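Local atomic coordinates of Glyco_hydro_cc domain-containing protein (Trichoderma gamsii, PDB entry 6UBD), a protein that probably binds beta-1,3-glucan oligosaccharides, as a fungal oligosaccharide-binding member (subgroup VII) of glycoside hydrolase family 128. Residues A[40-43]-A[44-48]; A[53-57]-A[58-62]. All blocks are in the same frame, centred on the assembly; numbering follows the deposited sequence.

How the interactions relate
Interactions 1 and 2 follow one another along the chain, and their centres lie about 13 Å apart. Residues 40-48 follow strand 35-38 and form the short helix 43-46. The chain then enters strand 52-54, and interaction 2 (53-62) covers the end of that strand and the loop toward strand 69-73. Strands 35-38 and 52-54 are parallel neighbours in one sheet, so helix 43-46 lies in the crossover between them. The two contacts also touch. Leu43 CD2 packs 3.7 Å from Trp53 NE1, and Asp40 OD2 lies 3.6 Å from Ser62 CB. Both lie in consecutive strand connections of the parallel sheet, consistent with the (beta/alpha) barrel core of GH128 proteins.

Interaction 1: residues A[40-43]-A[44-48]; sequences DTAL and AFWKD
Ala42 and Trp46 meet one helical turn apart, at the start of helix 43-46. The main apolar contact is a CH-pi interaction. The methyl CB of Ala42 sits over the face of the indole, 3.6 Å from the centroid of the six-membered ring of Trp46 and only 7° off the ring normal. The methyl is therefore centred on the benzo ring. Trp46 CG is anti to its own carbonyl carbon (chi1 -66°), which folds the indole back toward Ala42. Phe45 makes a looser contact, with its CD2 4.4 Å from Ala42 CB.

The backbone bonds are those of a first helical turn. Ala42 is the N-cap residue. Ala42 O accepts from Trp46 N at 3.2 Å. The same oxygen takes a weak bond from Phe45 N. Leu43 O likewise receives two weak bonds, from Lys47 N at 3.0 Å and from Trp46 N. Each of the two carbonyls is thus shared by two N-H groups, and three of the four bonds are weak. Ahead of this turn, a type I beta turn runs from Asp40 to Leu43, with Leu43 N bonded to Asp40 O.

One water joins the beta turn to the helix start. It donates to Thr41 O at 2.8 Å and accepts from Ala44 N at 3.0 Å. The amide of Ala44, in the first turn of the helix, thus gains a partner.

The buried side of the helix rests on the sheet. Leu43 and Trp46 both touch Ser37 of strand 35-38. Trp46 NE1 is bonded to Gly265 O in helix 263-273, and its ring meets Tyr268 of that helix edge-to-face. Tyr242 of strand 237-243 also meets the indole. Trp46 thereby joins helix 43-46 to strands 35-38 and 237-243 and to helix 263-273.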
ATOM      1  N   ASP A  40       6.956  -9.145   2.971  1.00  7.17           N
ATOM      2  CA  ASP A  40       7.085  -9.991   4.164  1.00  8.70           C
ATOM      3  C   ASP A  40       8.545 -10.239   4.582  1.00  8.82           C
ATOM      4  O   ASP A  40       8.748 -11.012   5.499  1.00  9.18           O
ATOM      5  CB  ASP A  40       6.255 -11.281   4.041  1.00  8.90           C
ATOM      6  CG  ASP A  40       6.609 -12.065   2.776  1.00 10.54           C
ATOM      7  OD1 ASP A  40       7.817 -12.058   2.389  1.00  9.66           O
ATOM      8  OD2 ASP A  40       5.644 -12.628   2.147  1.00 12.40           O
ATOM      9  N   THR A  41       9.529  -9.622   3.944  1.00  9.48           N
ATOM     10  CA  THR A  41      10.930  -9.972   4.342  1.00 10.40           C
ATOM     11  C   THR A  41      11.257  -9.646   5.824  1.00  9.97           C
ATOM     12  O   THR A  41      11.996 -10.444   6.417  1.00  8.82           O
ATOM     13  CB  THR A  41      11.960  -9.297   3.437  1.00  9.94           C
ATOM     14  OG1 THR A  41      11.896  -7.860   3.524  1.00  9.33           O
ATOM     15  CG2 THR A  41      11.840  -9.772   2.008  1.00  9.69           C
ATOM     16  N   ALA A  42      10.652  -8.578   6.363  1.00  9.18           N
ATOM     17  CA  ALA A  42      10.953  -8.127   7.757  1.00  9.44           C
ATOM     18  C   ALA A  42       9.778  -8.435   8.686  1.00  8.80           C
ATOM     19  O   ALA A  42       9.763  -8.005   9.839  1.00  8.69           O
ATOM     20  CB  ALA A  42      11.280  -6.655   7.831  1.00  8.74           C
ATOM     21  N   LEU A  43       8.775  -9.189   8.202  1.00  8.98           N
ATOM     22  CA  LEU A  43       7.513  -9.344   8.952  1.00  9.36           C
ATOM     23  C   LEU A  43       7.723 -10.005  10.319  1.00  9.49           C
ATOM     24  O   LEU A  43       7.010  -9.608  11.262  1.00 10.85           O
ATOM     25  CB  LEU A  43       6.544 -10.078   8.040  1.00 11.15           C
ATOM     26  CG  LEU A  43       5.063 -10.142   8.425  1.00 10.27           C
ATOM     27  CD1 LEU A  43       4.537  -8.748   8.664  1.00 12.49           C
ATOM     28  CD2 LEU A  43       4.251 -10.928   7.392  1.00 10.46           C
ATOM     29  N   ALA A  44       8.619 -10.992  10.422  1.00  9.47           N
ATOM     30  CA  ALA A  44       8.840 -11.650  11.732  1.00 10.35           C
ATOM     31  C   ALA A  44       9.331 -10.621  12.750  1.00  9.72           C
ATOM     32  O   ALA A  44       8.962 -10.684  13.953  1.00 12.71           O
ATOM     33  CB  ALA A  44       9.774 -12.839  11.644  1.00 11.64           C
ATOM     34  N   PHE A  45      10.217  -9.735  12.365  1.00  7.98           N
ATOM     35  CA  PHE A  45      10.838  -8.751  13.293  1.00  8.55           C
ATOM     36  C   PHE A  45       9.802  -7.685  13.720  1.00  8.43           C
ATOM     37  O   PHE A  45       9.862  -7.207  14.875  1.00 10.71           O
ATOM     38  CB  PHE A  45      12.031  -8.052  12.624  1.00  8.79           C
ATOM     39  CG  PHE A  45      13.132  -8.944  12.119  1.00  9.04           C
ATOM     40  CD1 PHE A  45      13.849  -9.692  13.008  1.00 11.48           C
ATOM     41  CD2 PHE A  45      13.399  -9.082  10.757  1.00  9.39           C
ATOM     42  CE1 PHE A  45      14.925 -10.446  12.557  1.00 13.36           C
ATOM     43  CE2 PHE A  45      14.412  -9.921  10.297  1.00  9.83           C
ATOM     44  CZ  PHE A  45      15.160 -10.612  11.198  1.00 12.01           C
ATOM     45  N   TRP A  46       8.854  -7.332  12.837  1.00  8.55           N
ATOM     46  CA  TRP A  46       7.942  -6.201  13.105  1.00  7.59           C
ATOM     47  C   TRP A  46       6.575  -6.632  13.720  1.00  7.12           C
ATOM     48  O   TRP A  46       5.858  -5.767  14.252  1.00  8.30           O
ATOM     49  CB  TRP A  46       7.677  -5.455  11.818  1.00  8.02           C
ATOM     50  CG  TRP A  46       8.844  -4.736  11.194  1.00  8.68           C
ATOM     51  CD1 TRP A  46       9.997  -4.297  11.801  1.00 10.20           C
ATOM     52  CD2 TRP A  46       8.940  -4.324   9.825  1.00  7.95           C
ATOM     53  NE1 TRP A  46      10.769  -3.616  10.904  1.00 10.03           N
ATOM     54  CE2 TRP A  46      10.158  -3.629   9.665  1.00  9.16           C
ATOM     55  CE3 TRP A  46       8.074  -4.452   8.733  1.00  8.79           C
ATOM     56  CZ2 TRP A  46      10.520  -3.058   8.448  1.00  8.40           C
ATOM     57  CZ3 TRP A  46       8.437  -3.900   7.507  1.00  8.44           C
ATOM     58  CH2 TRP A  46       9.660  -3.202   7.390  1.00  8.34           C
ATOM     59  N   LYS A  47       6.206  -7.939  13.595  1.00  8.76           N
ATOM     60  CA  LYS A  47       4.851  -8.454  13.797  1.00 10.30           C
ATOM     61  C   LYS A  47       4.123  -7.887  15.032  1.00  9.25           C
ATOM     62  O   LYS A  47       2.918  -7.558  14.987  1.00  9.48           O
ATOM     63  CB  LYS A  47       4.897 -10.000  13.916  1.00 15.39           C
ATOM     64  CG  LYS A  47       3.573 -10.710  13.776  1.00 15.84           C
ATOM     65  CD  LYS A  47       3.725 -12.155  14.141  1.00 17.18           C
ATOM     66  CE  LYS A  47       2.436 -12.880  13.934  1.00 20.49           C
ATOM     67  NZ  LYS A  47       2.558 -14.296  14.294  1.00 18.67           N
ATOM     68  N   ASP A  48       4.838  -7.900  16.162  1.00  8.72           N
ATOM     69  CA  ASP A  48       4.169  -7.591  17.459  1.00  9.63           C
ATOM     70  C   ASP A  48       3.725  -6.107  17.557  1.00  8.61           C
ATOM     71  O   ASP A  48       2.911  -5.776  18.409  1.00  9.49           O
ATOM     72  CB  ASP A  48       4.996  -7.961  18.659  1.00 11.65           C
ATOM     73  CG  ASP A  48       4.224  -7.822  19.951  1.00 13.84           C
ATOM     74  OD1 ASP A  48       3.256  -8.541  20.106  1.00 16.40           O
ATOM     75  OD2 ASP A  48       4.711  -7.084  20.891  1.00 20.08           O
TER
HETATM   76  O   HOH W   1      11.109 -11.584   8.822  1.00 11.22           O

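Interaction 2: residues A[53-57]-A[58-62]; sequences WHDWT and PAPSS
An Asx turn at the end of strand 52-54, from Asp55 to Thr57, starts the loop that folds back over Trp53 and Asp55 through Pro60. Asp55 OD1 is gripped twice. Asp55 OD1 accepts from Thr57 N at 3.1 Å and from the hydroxyl OG1 of Thr57 at 2.7 Å. The hydroxyl comes on the syn side and the amide from above the carboxylate plane, both from the same face. Thr57 OG1 lies between its own backbone N and carbonyl carbon (chi1 83°), where it can also accept from Ala59 N at 3.3 Å.

Pro60 fills the inside of the loop. The proline lies obliquely across the indole, with Pro60 CB 3.6 Å from Trp53 CE2. Pro60 CA lies 3.4 Å from Asp55 OD2. A water in the plane of the indole ties the ends together: it accepts from Trp53 NE1 and Ser62 N and donates to Asp55 OD2 at 2.8 Å. Replacing Asp55 by an alanine is likely to leave Thr57 N and this water without the carboxylate they share, and to weaken the hold on the Thr57 hydroxyl.

Pro58 packs on Phe91 of helix 82-92, and Pro60 on Pro70 of strand 69-73. The arrangement is an Asx turn at the exit of parallel strand 52-54, in the loop toward strand 69-73.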
ATOM      1  N   TRP A  53      -0.806  -6.618   7.035  1.00  7.05           N
ATOM      2  CA  TRP A  53       0.197  -6.595   5.927  1.00  7.86           C
ATOM      3  C   TRP A  53      -0.480  -6.888   4.585  1.00  7.86           C
ATOM      4  O   TRP A  53      -1.589  -7.476   4.576  1.00  8.46           O
ATOM      5  CB  TRP A  53       1.374  -7.547   6.163  1.00  8.04           C
ATOM      6  CG  TRP A  53       1.321  -8.966   5.674  1.00  8.94           C
ATOM      7  CD1 TRP A  53       2.074  -9.507   4.653  1.00  9.14           C
ATOM      8  CD2 TRP A  53       0.553 -10.073   6.221  1.00  8.62           C
ATOM      9  NE1 TRP A  53       1.869 -10.870   4.558  1.00  8.22           N
ATOM     10  CE2 TRP A  53       0.922 -11.229   5.489  1.00  8.85           C
ATOM     11  CE3 TRP A  53      -0.435 -10.174   7.206  1.00  8.31           C
ATOM     12  CZ2 TRP A  53       0.349 -12.489   5.738  1.00  8.46           C
ATOM     13  CZ3 TRP A  53      -1.000 -11.413   7.455  1.00  9.09           C
ATOM     14  CH2 TRP A  53      -0.596 -12.547   6.734  1.00  8.93           C
ATOM     15  N   HIS A  54       0.187  -6.562   3.516  1.00  7.27           N
ATOM     16  CA  HIS A  54      -0.148  -7.028   2.164  1.00  7.14           C
ATOM     17  C   HIS A  54       1.098  -7.540   1.456  1.00  6.79           C
ATOM     18  O   HIS A  54       2.212  -7.237   1.943  1.00  7.68           O
ATOM     19  CB  HIS A  54      -0.941  -5.989   1.346  1.00  7.52           C
ATOM     20  CG  HIS A  54      -0.062  -4.953   0.702  1.00  7.74           C
ATOM     21  ND1 HIS A  54       0.440  -5.125  -0.553  1.00  8.28           N
ATOM     22  CD2 HIS A  54       0.295  -3.699   1.110  1.00  8.57           C
ATOM     23  CE1 HIS A  54       1.088  -4.027  -0.908  1.00  7.12           C
ATOM     24  NE2 HIS A  54       1.025  -3.137   0.094  1.00  9.06           N
ATOM     25  N   ASP A  55       0.967  -8.274   0.361  1.00  7.66           N
ATOM     26  CA  ASP A  55       2.117  -8.757  -0.429  1.00  7.86           C
ATOM     27  C   ASP A  55       1.801  -8.686  -1.921  1.00  8.70           C
ATOM     28  O   ASP A  55       2.410  -9.442  -2.661  1.00  8.98           O
ATOM     29  CB  ASP A  55       2.562 -10.139   0.032  1.00  7.78           C
ATOM     30  CG  ASP A  55       1.531 -11.231  -0.272  1.00  7.85           C
ATOM     31  OD1 ASP A  55       0.452 -10.933  -0.822  1.00  8.55           O
ATOM     32  OD2 ASP A  55       1.864 -12.427   0.009  1.00  9.97           O
ATOM     33  N   TRP A  56       0.972  -7.720  -2.311  1.00  7.69           N
ATOM     34  CA  TRP A  56       0.574  -7.519  -3.731  1.00  7.90           C
ATOM     35  C   TRP A  56      -0.249  -8.696  -4.329  1.00  8.91           C
ATOM     36  O   TRP A  56      -0.568  -8.632  -5.526  1.00  7.96           O
ATOM     37  CB  TRP A  56       1.780  -7.172  -4.619  1.00  8.47           C
ATOM     38  CG  TRP A  56       2.474  -5.894  -4.200  1.00  9.06           C
ATOM     39  CD1 TRP A  56       2.163  -4.602  -4.537  1.00  9.38           C
ATOM     40  CD2 TRP A  56       3.646  -5.798  -3.354  1.00  9.01           C
ATOM     41  NE1 TRP A  56       3.025  -3.714  -3.949  1.00  8.27           N
ATOM     42  CE2 TRP A  56       3.905  -4.421  -3.204  1.00  8.10           C
ATOM     43  CE3 TRP A  56       4.463  -6.741  -2.684  1.00  8.36           C
ATOM     44  CZ2 TRP A  56       4.968  -3.967  -2.398  1.00  8.33           C
ATOM     45  CZ3 TRP A  56       5.501  -6.262  -1.883  1.00  8.44           C
ATOM     46  CH2 TRP A  56       5.771  -4.895  -1.755  1.00  8.57           C
ATOM     47  N   THR A  57      -0.541  -9.748  -3.557  1.00  9.04           N
ATOM     48  CA  THR A  57      -1.291 -10.928  -4.053  1.00  9.34           C
ATOM     49  C   THR A  57      -2.730 -10.952  -3.534  1.00  7.40           C
ATOM     50  O   THR A  57      -3.122 -10.202  -2.643  1.00  7.89           O
ATOM     51  CB  THR A  57      -0.608 -12.255  -3.673  1.00  9.11           C
ATOM     52  OG1 THR A  57      -0.942 -12.683  -2.326  1.00  7.90           O
ATOM     53  CG2 THR A  57       0.897 -12.257  -3.925  1.00  9.82           C
ATOM     54  N   PRO A  58      -3.624 -11.797  -4.120  1.00  7.37           N
ATOM     55  CA  PRO A  58      -4.998 -11.940  -3.630  1.00  8.79           C
ATOM     56  C   PRO A  58      -5.158 -12.492  -2.213  1.00  7.97           C
ATOM     57  O   PRO A  58      -6.226 -12.319  -1.644  1.00  8.63           O
ATOM     58  CB  PRO A  58      -5.620 -12.893  -4.670  1.00 10.17           C
ATOM     59  CG  PRO A  58      -4.827 -12.645  -5.944  1.00 10.00           C
ATOM     60  CD  PRO A  58      -3.427 -12.477  -5.402  1.00  8.55           C
ATOM     61  N   ALA A  59      -4.108 -13.167  -1.707  1.00  8.39           N
ATOM     62  CA  ALA A  59      -4.198 -13.918  -0.434  1.00  8.02           C
ATOM     63  C   ALA A  59      -2.830 -13.922   0.255  1.00  7.45           C
ATOM     64  O   ALA A  59      -2.089 -14.906   0.181  1.00  9.06           O
ATOM     65  CB  ALA A  59      -4.714 -15.307  -0.649  1.00 10.60           C
ATOM     66  N   PRO A  60      -2.429 -12.842   0.973  1.00  8.82           N
ATOM     67  CA  PRO A  60      -1.127 -12.815   1.643  1.00  8.32           C
ATOM     68  C   PRO A  60      -1.014 -14.037   2.549  1.00 10.21           C
ATOM     69  O   PRO A  60      -1.884 -14.236   3.362  1.00 12.64           O
ATOM     70  CB  PRO A  60      -1.077 -11.541   2.463  1.00  9.76           C
ATOM     71  CG  PRO A  60      -2.182 -10.667   1.874  1.00 10.08           C
ATOM     72  CD  PRO A  60      -3.127 -11.564   1.129  1.00  9.64           C
ATOM     73  N   SER A  61       0.070 -14.824   2.378  1.00 15.97           N
ATOM     74  CA  SER A  61       0.084 -16.090   3.182  1.00 24.44           C
ATOM     75  C   SER A  61       1.424 -16.398   3.838  1.00 22.07           C
ATOM     76  O   SER A  61       1.561 -17.568   4.351  1.00 21.97           O
ATOM     77  CB  SER A  61      -0.374 -17.268   2.362  1.00 23.75           C
ATOM     78  OG  SER A  61       0.533 -17.308   1.259  1.00 32.37           O
ATOM     79  N   SER A  62       2.362 -15.453   3.945  1.00 11.94           N
ATOM     80  CA  SER A  62       3.583 -15.759   4.744  1.00 11.55           C
ATOM     81  C   SER A  62       3.171 -16.250   6.137  1.00 10.66           C
ATOM     82  O   SER A  62       2.377 -15.579   6.825  1.00 10.78           O
ATOM     83  CB  SER A  62       4.473 -14.540   4.917  1.00 11.68           C
ATOM     84  OG  SER A  62       5.537 -14.771   5.831  1.00 10.85           O
TER
HETATM   85  O   HOH W   2       2.921 -12.775   2.566  1.00  8.97           O
HETATM   86  O   HOH W   3      -0.609 -15.444  -2.364  1.00 16.97           O